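PDB 3EGO: 2-dehydropantoate 2-reductase from Bacillus subtilis, which probably catalyses the NADPH-dependent reduction of 2-dehydropantoate (ketopantoate) to (R)-pantoate, a step of pantothenate biosynthesis. Local coordinates for residues A[92-97]-A[153-158]; A[207-212]-A[234-239]; A[266-271]-A[280-285]. One frame throughout, in Å; residues are numbered along the deposited sequence.

Interaction 1 of 3, residues A[92-97]-A[153-158]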
ATOM      1  N   LYS A  92      41.713 -11.306  12.391  1.00 47.50           N
ATOM      2  CA  LYS A  92      40.756 -12.317  12.022  1.00 45.01           C
ATOM      3  C   LYS A  92      40.133 -12.814  13.316  1.00 43.77           C
ATOM      4  O   LYS A  92      40.809 -12.879  14.345  1.00 40.68           O
ATOM      5  CB  LYS A  92      41.431 -13.460  11.249  1.00 47.81           C
ATOM      6  CG  LYS A  92      42.041 -14.546  12.124  1.00 47.16           C
ATOM      7  N   THR A  93      38.836 -13.123  13.276  1.00 41.05           N
ATOM      8  CA  THR A  93      38.185 -13.701  14.445  1.00 39.00           C
ATOM      9  C   THR A  93      36.893 -14.379  14.031  1.00 36.29           C
ATOM     10  O   THR A  93      36.644 -14.595  12.834  1.00 37.43           O
ATOM     11  CB  THR A  93      37.921 -12.646  15.546  1.00 41.05           C
ATOM     12  OG1 THR A  93      37.460 -13.296  16.735  1.00 39.55           O
ATOM     13  CG2 THR A  93      36.882 -11.607  15.075  1.00 39.83           C
ATOM     14  N   ASN A  94      36.093 -14.741  15.024  1.00 31.95           N
ATOM     15  CA  ASN A  94      34.784 -15.345  14.799  1.00 30.28           C
ATOM     16  C   ASN A  94      33.767 -14.211  14.739  1.00 30.75           C
ATOM     17  O   ASN A  94      33.784 -13.345  15.610  1.00 29.12           O
ATOM     18  CB  ASN A  94      34.433 -16.245  15.980  1.00 29.07           C
ATOM     19  CG  ASN A  94      35.482 -17.344  16.223  1.00 31.66           C
ATOM     20  OD1 ASN A  94      35.938 -17.974  15.275  1.00 34.34           O
ATOM     21  ND2 ASN A  94      35.841 -17.584  17.499  1.00 29.29           N
ATOM     22  N   ILE A  95      32.890 -14.233  13.738  1.00 31.03           N
ATOM     23  CA  ILE A  95      31.807 -13.259  13.653  1.00 30.45           C
ATOM     24  C   ILE A  95      30.545 -14.021  13.482  1.00 29.65           C
ATOM     25  O   ILE A  95      30.443 -14.834  12.553  1.00 27.87           O
ATOM     26  CB  ILE A  95      31.899 -12.371  12.421  1.00 30.29           C
ATOM     27  CG1 ILE A  95      33.331 -11.913  12.174  1.00 30.20           C
ATOM     28  CG2 ILE A  95      30.940 -11.149  12.571  1.00 26.19           C
ATOM     29  CD1 ILE A  95      33.866 -10.932  13.163  1.00 35.54           C
ATOM     30  N   LEU A  96      29.577 -13.762  14.372  1.00 27.22           N
ATOM     31  CA  LEU A  96      28.252 -14.375  14.267  1.00 22.45           C
ATOM     32  C   LEU A  96      27.225 -13.340  13.816  1.00 26.53           C
ATOM     33  O   LEU A  96      26.970 -12.412  14.536  1.00 22.41           O
ATOM     34  CB  LEU A  96      27.806 -14.981  15.612  1.00 23.29           C
ATOM     35  CG  LEU A  96      26.403 -15.600  15.672  1.00 24.84           C
ATOM     36  CD1 LEU A  96      26.240 -16.717  14.623  1.00 19.69           C
ATOM     37  CD2 LEU A  96      26.080 -16.129  17.122  1.00 26.31           C
ATOM     38  N   PHE A  97      26.655 -13.483  12.615  1.00 27.04           N
ATOM     39  CA  PHE A  97      25.635 -12.526  12.131  1.00 26.15           C
ATOM     40  C   PHE A  97      24.233 -12.939  12.523  1.00 25.42           C
ATOM     41  O   PHE A  97      23.803 -14.039  12.185  1.00 23.73           O
ATOM     42  CB  PHE A  97      25.717 -12.430  10.604  1.00 26.28           C
ATOM     43  CG  PHE A  97      26.928 -11.727  10.128  1.00 27.65           C
ATOM     44  CD1 PHE A  97      26.910 -10.347   9.957  1.00 31.74           C
ATOM     45  CD2 PHE A  97      28.109 -12.426   9.873  1.00 36.17           C
ATOM     46  CE1 PHE A  97      28.056  -9.662   9.531  1.00 31.41           C
ATOM     47  CE2 PHE A  97      29.257 -11.765   9.436  1.00 33.92           C
ATOM     48  CZ  PHE A  97      29.240 -10.375   9.274  1.00 37.13           C
ATOM     49  N   ASP A 153      33.439 -26.002  15.785  1.00 30.14           N
ATOM     50  CA  ASP A 153      33.992 -26.263  17.115  1.00 34.56           C
ATOM     51  C   ASP A 153      34.575 -24.999  17.724  1.00 31.69           C
ATOM     52  O   ASP A 153      34.620 -24.865  18.933  1.00 31.66           O
ATOM     53  CB  ASP A 153      35.025 -27.395  17.078  1.00 35.16           C
ATOM     54  CG  ASP A 153      34.375 -28.763  16.940  1.00 43.80           C
ATOM     55  OD1 ASP A 153      33.137 -28.908  17.198  1.00 42.06           O
ATOM     56  OD2 ASP A 153      35.124 -29.696  16.589  1.00 52.12           O
ATOM     57  N   ARG A 154      34.986 -24.056  16.881  1.00 31.91           N
ATOM     58  CA  ARG A 154      35.492 -22.772  17.380  1.00 34.19           C
ATOM     59  C   ARG A 154      34.584 -22.087  18.409  1.00 33.12           C
ATOM     60  O   ARG A 154      35.069 -21.368  19.277  1.00 34.78           O
ATOM     61  CB  ARG A 154      35.816 -21.806  16.221  1.00 34.20           C
ATOM     62  CG  ARG A 154      37.187 -22.025  15.612  1.00 33.18           C
ATOM     63  CD  ARG A 154      37.488 -21.081  14.451  1.00 36.31           C
ATOM     64  NE  ARG A 154      37.833 -19.713  14.841  1.00 40.29           N
ATOM     65  CZ  ARG A 154      39.018 -19.332  15.320  1.00 47.99           C
ATOM     66  NH1 ARG A 154      39.981 -20.226  15.539  1.00 45.63           N
ATOM     67  NH2 ARG A 154      39.235 -18.051  15.608  1.00 50.82           N
ATOM     68  N   LEU A 155      33.277 -22.321  18.335  1.00 32.57           N
ATOM     69  CA  LEU A 155      32.373 -21.686  19.298  1.00 35.51           C
ATOM     70  C   LEU A 155      31.996 -22.534  20.511  1.00 35.35           C
ATOM     71  O   LEU A 155      31.154 -22.111  21.310  1.00 34.77           O
ATOM     72  CB  LEU A 155      31.116 -21.179  18.612  1.00 31.75           C
ATOM     73  CG  LEU A 155      31.351 -20.221  17.445  1.00 32.22           C
ATOM     74  CD1 LEU A 155      30.039 -19.675  16.962  1.00 27.51           C
ATOM     75  CD2 LEU A 155      32.357 -19.086  17.770  1.00 30.03           C
ATOM     76  N   ASN A 156      32.634 -23.705  20.653  1.00 35.84           N
ATOM     77  CA  ASN A 156      32.312 -24.684  21.706  1.00 34.66           C
ATOM     78  C   ASN A 156      32.496 -24.141  23.098  1.00 33.29           C
ATOM     79  O   ASN A 156      31.614 -24.291  23.943  1.00 36.18           O
ATOM     80  CB  ASN A 156      33.214 -25.944  21.605  1.00 37.25           C
ATOM     81  CG  ASN A 156      32.791 -26.916  20.503  1.00 43.04           C
ATOM     82  OD1 ASN A 156      31.727 -26.772  19.885  1.00 44.71           O
ATOM     83  ND2 ASN A 156      33.636 -27.935  20.261  1.00 48.56           N
ATOM     84  N   ILE A 157      33.650 -23.535  23.350  1.00 33.01           N
ATOM     85  CA  ILE A 157      33.946 -23.051  24.685  1.00 34.28           C
ATOM     86  C   ILE A 157      33.074 -21.846  24.922  1.00 33.51           C
ATOM     87  O   ILE A 157      32.435 -21.741  25.974  1.00 34.94           O
ATOM     88  CB  ILE A 157      35.462 -22.764  24.904  1.00 33.95           C
ATOM     89  CG1 ILE A 157      36.258 -24.068  24.851  1.00 37.85           C
ATOM     90  CG2 ILE A 157      35.705 -22.119  26.250  1.00 34.01           C
ATOM     91  CD1 ILE A 157      37.780 -23.849  24.791  1.00 39.63           C
ATOM     92  N   LEU A 158      32.977 -20.975  23.914  1.00 34.46           N
ATOM     93  CA  LEU A 158      32.177 -19.759  24.060  1.00 30.80           C
ATOM     94  C   LEU A 158      30.761 -20.112  24.504  1.00 28.54           C
ATOM     95  O   LEU A 158      30.262 -19.527  25.445  1.00 31.59           O
ATOM     96  CB  LEU A 158      32.164 -18.922  22.775  1.00 30.09           C
ATOM     97  CG  LEU A 158      33.436 -18.107  22.502  1.00 32.97           C
ATOM     98  CD1 LEU A 158      33.619 -17.888  21.012  1.00 29.76           C
ATOM     99  CD2 LEU A 158      33.395 -16.775  23.294  1.00 34.98           C
TER
HETATM  100  O   HOH W   1      37.373 -19.733  18.761  1.00 36.54           O
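The amide of N94 receives the guanidinium of R154 on a single oxygen. R154 NE donates to N94 OD1 over 2.6 Å with an N-H...O angle of 155°, arriving in the carbonyl plane on a lone pair. NH2 of R154 adds only a weak second bond to that OD1, at 3.3 Å, so NE carries the grip. The amide and guanidinium planes stand 65° apart, and OD1 sits at the guanidinium edge, tilted a little out of its plane. N94 holds CG opposite its carbonyl carbon (chi1 -57°), while a bend at chi3 of R154 swings NE toward the amide. The other half of that amide faces water and methyls. N94 ND2 gives a hydrogen to a water at 2.9 Å, which passes one on to R154 O and also lies over a guanidinium face. CD2 of L155 approaches ND2 to 3.8 Å, and CD1 of L158 comes to 4.2 Å from ND2. ND2 has a further, weak bond to D69 O. The site belongs to the Rossmann-type domain: strand 94-97 runs parallel between strands 70-73 and 116-128, and the loop carrying 153-158 packs beside it, R154 also touching S116 and Y118 of strand 116-128.

Interaction 2 of 3, residues A[207-212]-A[234-239]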
ATOM      1  N   ALA A 207      -9.647 -13.563   0.610  1.00 35.14           N
ATOM      2  CA  ALA A 207      -8.750 -12.985  -0.430  1.00 34.28           C
ATOM      3  C   ALA A 207      -7.340 -12.700   0.067  1.00 30.26           C
ATOM      4  O   ALA A 207      -6.370 -12.872  -0.677  1.00 30.22           O
ATOM      5  CB  ALA A 207      -9.354 -11.705  -1.089  1.00 32.86           C
ATOM      6  N   TYR A 208      -7.220 -12.314   1.327  1.00 31.92           N
ATOM      7  CA  TYR A 208      -5.901 -11.999   1.882  1.00 32.86           C
ATOM      8  C   TYR A 208      -5.085 -13.266   2.013  1.00 33.13           C
ATOM      9  O   TYR A 208      -3.901 -13.270   1.741  1.00 30.94           O
ATOM     10  CB  TYR A 208      -6.010 -11.321   3.242  1.00 32.16           C
ATOM     11  CG  TYR A 208      -6.663  -9.953   3.216  1.00 33.01           C
ATOM     12  CD1 TYR A 208      -6.940  -9.312   2.002  1.00 31.96           C
ATOM     13  CD2 TYR A 208      -6.981  -9.297   4.388  1.00 35.17           C
ATOM     14  CE1 TYR A 208      -7.556  -8.049   1.965  1.00 35.86           C
ATOM     15  CE2 TYR A 208      -7.582  -8.021   4.370  1.00 37.65           C
ATOM     16  CZ  TYR A 208      -7.864  -7.408   3.149  1.00 37.57           C
ATOM     17  OH  TYR A 208      -8.456  -6.159   3.115  1.00 37.33           O
ATOM     18  N   LEU A 209      -5.739 -14.357   2.414  1.00 35.75           N
ATOM     19  CA  LEU A 209      -5.078 -15.659   2.526  1.00 33.66           C
ATOM     20  C   LEU A 209      -4.607 -16.134   1.151  1.00 32.51           C
ATOM     21  O   LEU A 209      -3.480 -16.633   0.979  1.00 30.84           O
ATOM     22  CB  LEU A 209      -6.061 -16.671   3.164  1.00 36.72           C
ATOM     23  CG  LEU A 209      -5.672 -18.143   3.383  1.00 37.88           C
ATOM     24  CD1 LEU A 209      -4.685 -18.339   4.518  1.00 41.52           C
ATOM     25  CD2 LEU A 209      -6.948 -18.908   3.672  1.00 42.24           C
ATOM     26  N   ALA A 210      -5.492 -15.999   0.165  1.00 32.68           N
ATOM     27  CA  ALA A 210      -5.180 -16.323  -1.225  1.00 32.49           C
ATOM     28  C   ALA A 210      -4.040 -15.454  -1.772  1.00 31.64           C
ATOM     29  O   ALA A 210      -3.141 -15.944  -2.477  1.00 28.70           O
ATOM     30  CB  ALA A 210      -6.462 -16.178  -2.124  1.00 32.96           C
ATOM     31  N   PHE A 211      -4.058 -14.160  -1.452  1.00 30.56           N
ATOM     32  CA  PHE A 211      -2.922 -13.336  -1.860  1.00 27.60           C
ATOM     33  C   PHE A 211      -1.620 -13.764  -1.172  1.00 26.94           C
ATOM     34  O   PHE A 211      -0.581 -13.892  -1.815  1.00 26.20           O
ATOM     35  CB  PHE A 211      -3.229 -11.857  -1.595  1.00 28.26           C
ATOM     36  CG  PHE A 211      -2.307 -10.912  -2.306  1.00 30.54           C
ATOM     37  CD1 PHE A 211      -2.721 -10.257  -3.476  1.00 25.85           C
ATOM     38  CD2 PHE A 211      -1.044 -10.662  -1.807  1.00 26.71           C
ATOM     39  CE1 PHE A 211      -1.849  -9.380  -4.142  1.00 27.86           C
ATOM     40  CE2 PHE A 211      -0.167  -9.756  -2.449  1.00 33.16           C
ATOM     41  CZ  PHE A 211      -0.570  -9.122  -3.633  1.00 28.37           C
ATOM     42  N   MET A 212      -1.669 -14.010   0.141  1.00 27.95           N
ATOM     43  CA  MET A 212      -0.493 -14.599   0.824  1.00 28.09           C
ATOM     44  C   MET A 212       0.031 -15.877   0.147  1.00 27.68           C
ATOM     45  O   MET A 212       1.235 -16.060  -0.011  1.00 31.75           O
ATOM     46  CB  MET A 212      -0.784 -14.877   2.319  1.00 27.69           C
ATOM     47  CG  MET A 212       0.515 -14.925   3.186  1.00 31.34           C
ATOM     48  SD  MET A 212       0.321 -15.021   4.996  1.00 23.47           S
ATOM     49  CE  MET A 212      -0.815 -16.369   5.158  1.00 31.69           C
ATOM     50  N   ARG A 234       3.164 -23.994   8.125  1.00 42.38           N
ATOM     51  CA  ARG A 234       3.951 -23.240   9.103  1.00 43.34           C
ATOM     52  C   ARG A 234       3.657 -21.749   9.048  1.00 41.08           C
ATOM     53  O   ARG A 234       3.318 -21.127  10.063  1.00 40.91           O
ATOM     54  CB  ARG A 234       5.432 -23.496   8.821  1.00 43.22           C
ATOM     55  CG  ARG A 234       6.418 -22.851   9.769  1.00 47.87           C
ATOM     56  CD  ARG A 234       7.850 -23.304   9.435  1.00 47.81           C
ATOM     57  NE  ARG A 234       8.854 -22.248   9.614  1.00 58.81           N
ATOM     58  CZ  ARG A 234       8.871 -21.365  10.620  1.00 64.61           C
ATOM     59  NH1 ARG A 234       7.940 -21.398  11.570  1.00 61.06           N
ATOM     60  NH2 ARG A 234       9.835 -20.445  10.688  1.00 61.87           N
ATOM     61  N   VAL A 235       3.766 -21.179   7.852  1.00 41.23           N
ATOM     62  CA  VAL A 235       3.391 -19.773   7.618  1.00 35.89           C
ATOM     63  C   VAL A 235       2.023 -19.483   8.232  1.00 36.34           C
ATOM     64  O   VAL A 235       1.847 -18.536   9.000  1.00 33.07           O
ATOM     65  CB  VAL A 235       3.402 -19.441   6.083  1.00 35.97           C
ATOM     66  CG1 VAL A 235       2.808 -18.050   5.796  1.00 35.41           C
ATOM     67  CG2 VAL A 235       4.820 -19.560   5.480  1.00 35.19           C
ATOM     68  N   GLN A 236       1.036 -20.305   7.899  1.00 36.90           N
ATOM     69  CA  GLN A 236      -0.308 -20.108   8.442  1.00 39.06           C
ATOM     70  C   GLN A 236      -0.339 -20.358   9.938  1.00 39.80           C
ATOM     71  O   GLN A 236      -1.023 -19.643  10.697  1.00 40.13           O
ATOM     72  CB  GLN A 236      -1.297 -21.032   7.755  1.00 38.00           C
ATOM     73  CG  GLN A 236      -1.393 -20.819   6.276  1.00 38.04           C
ATOM     74  CD  GLN A 236      -2.160 -21.939   5.612  1.00 45.40           C
ATOM     75  OE1 GLN A 236      -1.564 -22.838   5.003  1.00 49.49           O
ATOM     76  NE2 GLN A 236      -3.485 -21.916   5.755  1.00 41.51           N
ATOM     77  N   ALA A 237       0.402 -21.382  10.349  1.00 42.61           N
ATOM     78  CA  ALA A 237       0.594 -21.681  11.767  1.00 42.55           C
ATOM     79  C   ALA A 237       1.106 -20.467  12.550  1.00 42.85           C
ATOM     80  O   ALA A 237       0.512 -20.117  13.578  1.00 41.89           O
ATOM     81  CB  ALA A 237       1.530 -22.861  11.931  1.00 43.25           C
ATOM     82  N   VAL A 238       2.193 -19.831  12.073  1.00 42.13           N
ATOM     83  CA  VAL A 238       2.810 -18.707  12.802  1.00 42.28           C
ATOM     84  C   VAL A 238       1.921 -17.477  12.793  1.00 44.33           C
ATOM     85  O   VAL A 238       1.865 -16.715  13.772  1.00 42.97           O
ATOM     86  CB  VAL A 238       4.163 -18.305  12.232  1.00 42.27           C
ATOM     87  CG1 VAL A 238       4.627 -16.998  12.854  1.00 39.66           C
ATOM     88  CG2 VAL A 238       5.192 -19.408  12.434  1.00 43.77           C
ATOM     89  N   CYS A 239       1.217 -17.288  11.680  1.00 44.96           N
ATOM     90  CA  CYS A 239       0.169 -16.295  11.613  1.00 43.95           C
ATOM     91  C   CYS A 239      -0.813 -16.479  12.755  1.00 45.15           C
ATOM     92  O   CYS A 239      -1.239 -15.508  13.393  1.00 44.67           O
ATOM     93  CB  CYS A 239      -0.604 -16.474  10.319  1.00 45.28           C
ATOM     94  SG  CYS A 239      -0.066 -15.398   9.057  1.00 47.19           S
TER
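The flat amide of Q236 meets the CD1 methyl of L209, which stands off the amide plane and is displaced outward past the amide end, the two side chains crossing at about a right angle. L203 of helix 201-204 touches both residues. The ring of F211, on another side of its helix, is held by partners beyond 234-239, meeting H281 edge-to-face and stacking with F284 of the second subunit. Between the helices themselves M212 does the reaching. Its CG lies opposite the backbone N (chi1 -156°) and the chain stays extended until it bends at SD, which sets SD 4.0 Å from V235 CG1 and places CE 4.1 Å from C239 SG. Thioether and methyl thus touch the same two side chains, and no hydrogen bond crosses the contact. The length of M212 suits the wide spacing: the segment axes come no nearer than 12.3 Å, with their directions 135° apart. The pair lies in the all-helical C-terminal domain, whose sequence family belongs to the 6PGD_C clan, and helices 174-195 and 201-204 fill in around it: L191 and L202 pack on M212, I188 and L203 on C239. The C239 side chain is about 5 Å from that of N199, a substrate-binding residue by similarity, so this packing probably borders the substrate pocket. R234 is engaged on helix 174-195, its NH2 hydrogen-bonded to G180 O.

Interaction 3 of 3, residues A[266-271]-A[280-285]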
ATOM      1  N   GLY A 266      14.026  -7.678  -0.933  1.00 28.31           N
ATOM      2  CA  GLY A 266      15.058  -7.315  -1.911  1.00 32.53           C
ATOM      3  C   GLY A 266      15.993  -8.480  -2.191  1.00 36.21           C
ATOM      4  O   GLY A 266      16.552  -8.630  -3.304  1.00 35.43           O
ATOM      5  N   TYR A 267      16.163  -9.323  -1.187  1.00 32.69           N
ATOM      6  CA  TYR A 267      16.978 -10.531  -1.391  1.00 34.61           C
ATOM      7  C   TYR A 267      16.296 -11.577  -2.294  1.00 33.90           C
ATOM      8  O   TYR A 267      16.935 -12.168  -3.182  1.00 34.59           O
ATOM      9  CB  TYR A 267      17.369 -11.127  -0.043  1.00 34.31           C
ATOM     10  CG  TYR A 267      17.839 -12.547  -0.136  1.00 33.01           C
ATOM     11  CD1 TYR A 267      19.181 -12.841  -0.301  1.00 42.60           C
ATOM     12  CD2 TYR A 267      16.948 -13.586  -0.020  1.00 26.82           C
ATOM     13  CE1 TYR A 267      19.627 -14.152  -0.374  1.00 36.74           C
ATOM     14  CE2 TYR A 267      17.377 -14.901  -0.085  1.00 37.18           C
ATOM     15  CZ  TYR A 267      18.717 -15.172  -0.277  1.00 35.28           C
ATOM     16  OH  TYR A 267      19.172 -16.483  -0.357  1.00 38.83           O
ATOM     17  N   LEU A 268      15.011 -11.830  -2.050  1.00 33.12           N
ATOM     18  CA  LEU A 268      14.208 -12.669  -2.910  1.00 30.22           C
ATOM     19  C   LEU A 268      14.202 -12.119  -4.353  1.00 33.26           C
ATOM     20  O   LEU A 268      14.311 -12.884  -5.318  1.00 30.39           O
ATOM     21  CB  LEU A 268      12.787 -12.760  -2.374  1.00 29.36           C
ATOM     22  CG  LEU A 268      12.678 -13.619  -1.100  1.00 31.68           C
ATOM     23  CD1 LEU A 268      11.361 -13.412  -0.402  1.00 24.00           C
ATOM     24  CD2 LEU A 268      12.829 -15.107  -1.431  1.00 27.58           C
ATOM     25  N   LEU A 269      14.104 -10.802  -4.496  1.00 29.98           N
ATOM     26  CA  LEU A 269      14.076 -10.214  -5.853  1.00 30.78           C
ATOM     27  C   LEU A 269      15.387 -10.492  -6.595  1.00 32.28           C
ATOM     28  O   LEU A 269      15.358 -10.892  -7.760  1.00 33.37           O
ATOM     29  CB  LEU A 269      13.763  -8.724  -5.814  1.00 28.56           C
ATOM     30  CG  LEU A 269      12.362  -8.420  -5.221  1.00 30.04           C
ATOM     31  CD1 LEU A 269      12.106  -6.913  -5.255  1.00 32.31           C
ATOM     32  CD2 LEU A 269      11.244  -9.147  -5.934  1.00 34.90           C
ATOM     33  N   LYS A 270      16.513 -10.295  -5.916  1.00 30.23           N
ATOM     34  CA  LYS A 270      17.827 -10.557  -6.506  1.00 35.35           C
ATOM     35  C   LYS A 270      17.954 -12.005  -6.892  1.00 35.95           C
ATOM     36  O   LYS A 270      18.483 -12.330  -7.954  1.00 34.76           O
ATOM     37  CB  LYS A 270      18.946 -10.170  -5.550  1.00 38.41           C
ATOM     38  CG  LYS A 270      19.107  -8.663  -5.446  1.00 46.36           C
ATOM     39  CD  LYS A 270      19.891  -8.267  -4.224  1.00 48.64           C
ATOM     40  CE  LYS A 270      20.517  -6.907  -4.440  1.00 54.92           C
ATOM     41  NZ  LYS A 270      21.532  -6.617  -3.389  1.00 59.10           N
ATOM     42  N   GLU A 271      17.438 -12.881  -6.041  1.00 34.51           N
ATOM     43  CA  GLU A 271      17.469 -14.316  -6.330  1.00 36.21           C
ATOM     44  C   GLU A 271      16.539 -14.764  -7.461  1.00 35.43           C
ATOM     45  O   GLU A 271      16.901 -15.664  -8.239  1.00 35.78           O
ATOM     46  CB  GLU A 271      17.211 -15.126  -5.051  1.00 33.36           C
ATOM     47  CG  GLU A 271      18.361 -15.061  -4.084  1.00 38.78           C
ATOM     48  CD  GLU A 271      19.549 -15.839  -4.602  1.00 41.41           C
ATOM     49  OE1 GLU A 271      19.321 -16.964  -5.085  1.00 46.79           O
ATOM     50  OE2 GLU A 271      20.679 -15.318  -4.540  1.00 42.70           O
ATOM     51  N   VAL A 280       6.334 -11.326  -9.497  1.00 31.14           N
ATOM     52  CA  VAL A 280       5.492 -10.150  -9.723  0.50 29.56           C
ATOM     53  C   VAL A 280       4.834  -9.633  -8.441  1.00 29.52           C
ATOM     54  O   VAL A 280       4.751  -8.417  -8.245  1.00 28.54           O
ATOM     55  CB  VAL A 280       4.408 -10.378 -10.796  0.50 31.27           C
ATOM     56  CG1 VAL A 280       3.378 -11.358 -10.322  0.50 27.33           C
ATOM     57  CG2 VAL A 280       3.734  -9.062 -11.135  0.50 28.83           C
ATOM     58  N   HIS A 281       4.359 -10.533  -7.582  1.00 28.16           N
ATOM     59  CA  HIS A 281       3.726 -10.085  -6.341  1.00 29.03           C
ATOM     60  C   HIS A 281       4.762  -9.523  -5.394  1.00 29.65           C
ATOM     61  O   HIS A 281       4.572  -8.452  -4.834  1.00 28.00           O
ATOM     62  CB  HIS A 281       2.963 -11.215  -5.687  1.00 29.98           C
ATOM     63  CG  HIS A 281       1.867 -11.749  -6.543  1.00 29.26           C
ATOM     64  ND1 HIS A 281       2.077 -12.707  -7.508  1.00 32.79           N
ATOM     65  CD2 HIS A 281       0.559 -11.418  -6.611  1.00 31.27           C
ATOM     66  CE1 HIS A 281       0.930 -12.969  -8.115  1.00 29.21           C
ATOM     67  NE2 HIS A 281      -0.004 -12.190  -7.598  1.00 32.80           N
ATOM     68  N   LEU A 282       5.857 -10.247  -5.192  1.00 27.41           N
ATOM     69  CA  LEU A 282       6.970  -9.688  -4.417  1.00 26.29           C
ATOM     70  C   LEU A 282       7.451  -8.329  -4.947  1.00 28.25           C
ATOM     71  O   LEU A 282       7.831  -7.443  -4.186  1.00 26.12           O
ATOM     72  CB  LEU A 282       8.136 -10.697  -4.377  1.00 27.64           C
ATOM     73  CG  LEU A 282       7.899 -11.939  -3.508  1.00 28.43           C
ATOM     74  CD1 LEU A 282       8.906 -13.010  -3.885  1.00 26.91           C
ATOM     75  CD2 LEU A 282       8.054 -11.591  -2.045  1.00 29.44           C
ATOM     76  N   GLU A 283       7.473  -8.155  -6.265  1.00 25.70           N
ATOM     77  CA  GLU A 283       7.996  -6.914  -6.803  1.00 24.57           C
ATOM     78  C   GLU A 283       7.017  -5.772  -6.484  1.00 22.07           C
ATOM     79  O   GLU A 283       7.420  -4.633  -6.195  1.00 25.61           O
ATOM     80  CB  GLU A 283       8.111  -7.050  -8.319  1.00 30.11           C
ATOM     81  CG  GLU A 283       8.969  -6.029  -8.957  1.00 39.94           C
ATOM     82  CD  GLU A 283      10.354  -6.559  -9.138  1.00 50.55           C
ATOM     83  OE1 GLU A 283      11.216  -6.165  -8.341  1.00 53.69           O
ATOM     84  OE2 GLU A 283      10.570  -7.380 -10.064  1.00 55.63           O
ATOM     85  N   PHE A 284       5.731  -6.051  -6.562  1.00 23.78           N
ATOM     86  CA  PHE A 284       4.732  -4.999  -6.317  1.00 22.40           C
ATOM     87  C   PHE A 284       4.770  -4.564  -4.820  1.00 24.97           C
ATOM     88  O   PHE A 284       4.678  -3.378  -4.468  1.00 25.07           O
ATOM     89  CB  PHE A 284       3.314  -5.488  -6.663  1.00 24.88           C
ATOM     90  CG  PHE A 284       2.265  -4.392  -6.507  1.00 25.84           C
ATOM     91  CD1 PHE A 284       2.065  -3.474  -7.534  1.00 29.97           C
ATOM     92  CD2 PHE A 284       1.579  -4.229  -5.315  1.00 34.27           C
ATOM     93  CE1 PHE A 284       1.136  -2.436  -7.389  1.00 28.52           C
ATOM     94  CE2 PHE A 284       0.663  -3.203  -5.146  1.00 30.19           C
ATOM     95  CZ  PHE A 284       0.459  -2.286  -6.167  1.00 29.40           C
ATOM     96  N   LEU A 285       4.884  -5.552  -3.946  1.00 25.66           N
ATOM     97  CA  LEU A 285       4.992  -5.295  -2.518  1.00 26.97           C
ATOM     98  C   LEU A 285       6.217  -4.453  -2.188  1.00 27.83           C
ATOM     99  O   LEU A 285       6.130  -3.494  -1.434  1.00 27.53           O
ATOM    100  CB  LEU A 285       5.050  -6.637  -1.784  1.00 29.96           C
ATOM    101  CG  LEU A 285       3.762  -7.463  -1.804  1.00 28.79           C
ATOM    102  CD1 LEU A 285       3.979  -8.907  -1.223  1.00 31.02           C
ATOM    103  CD2 LEU A 285       2.675  -6.755  -1.011  1.00 29.24           C
TER
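L268, L269 and L282 all place CG beside the backbone N and opposite the carbonyl carbon (chi1 of L269 -62°), a setting that sends their methyls into the gap between two successive helices. These form a helical hairpin, 261-274 and 280-291 joined by a short linker, with segment directions 139° apart and axes 9.9 Å at closest. The backbones draw nearest where L269 CA lies 7.0 Å from E283 CA. L282 meets both leucines of 266-271: CD2 of L269 rests on CB of L282 at 3.8 Å, while CD1 of L268 meets CD2 of L282 at 4.1 Å and CB of L268 lies near CD1 of L282. L268, which is buried, also packs on L182 and A186 of helix 174-195, which carries the predicted proton donor K181. H281, on the same helix as L282, reaches the second subunit: its NE2 is hydrogen-bonded to NE2 of H281 there, and its ND1 to E218 OE2 of helix 206-223 in its own chain. A bend at chi2 (95°) turns the E283 carboxylate toward L269, laying it beside the methyls: OE1 stands 3.3 Å from L269 CD1 and 3.8 Å from L269 CD2.

In the fold
Interaction 1 lies in the nucleotide-binding domain and interactions 2 and 3 in the helical C-terminal domain, on opposite sides of the chain's centre; the centre of interaction 1 is 37 Å from that of interaction 2 and 33 Å from that of interaction 3. The polar, water-bridged chemistry of interaction 1, joining a strand to a loop, contrasts with largely apolar helix-on-helix packing in the other two, which lack hydrogen bonds across their segments. Interactions 1 and 2 are buried; interaction 3 is partly so. Interactions 2 and 3 hold different helix pairs but touch through F211 and H281, with centres 18 Å apart. Both reach the second subunit, whereas no other chain touches interaction 1.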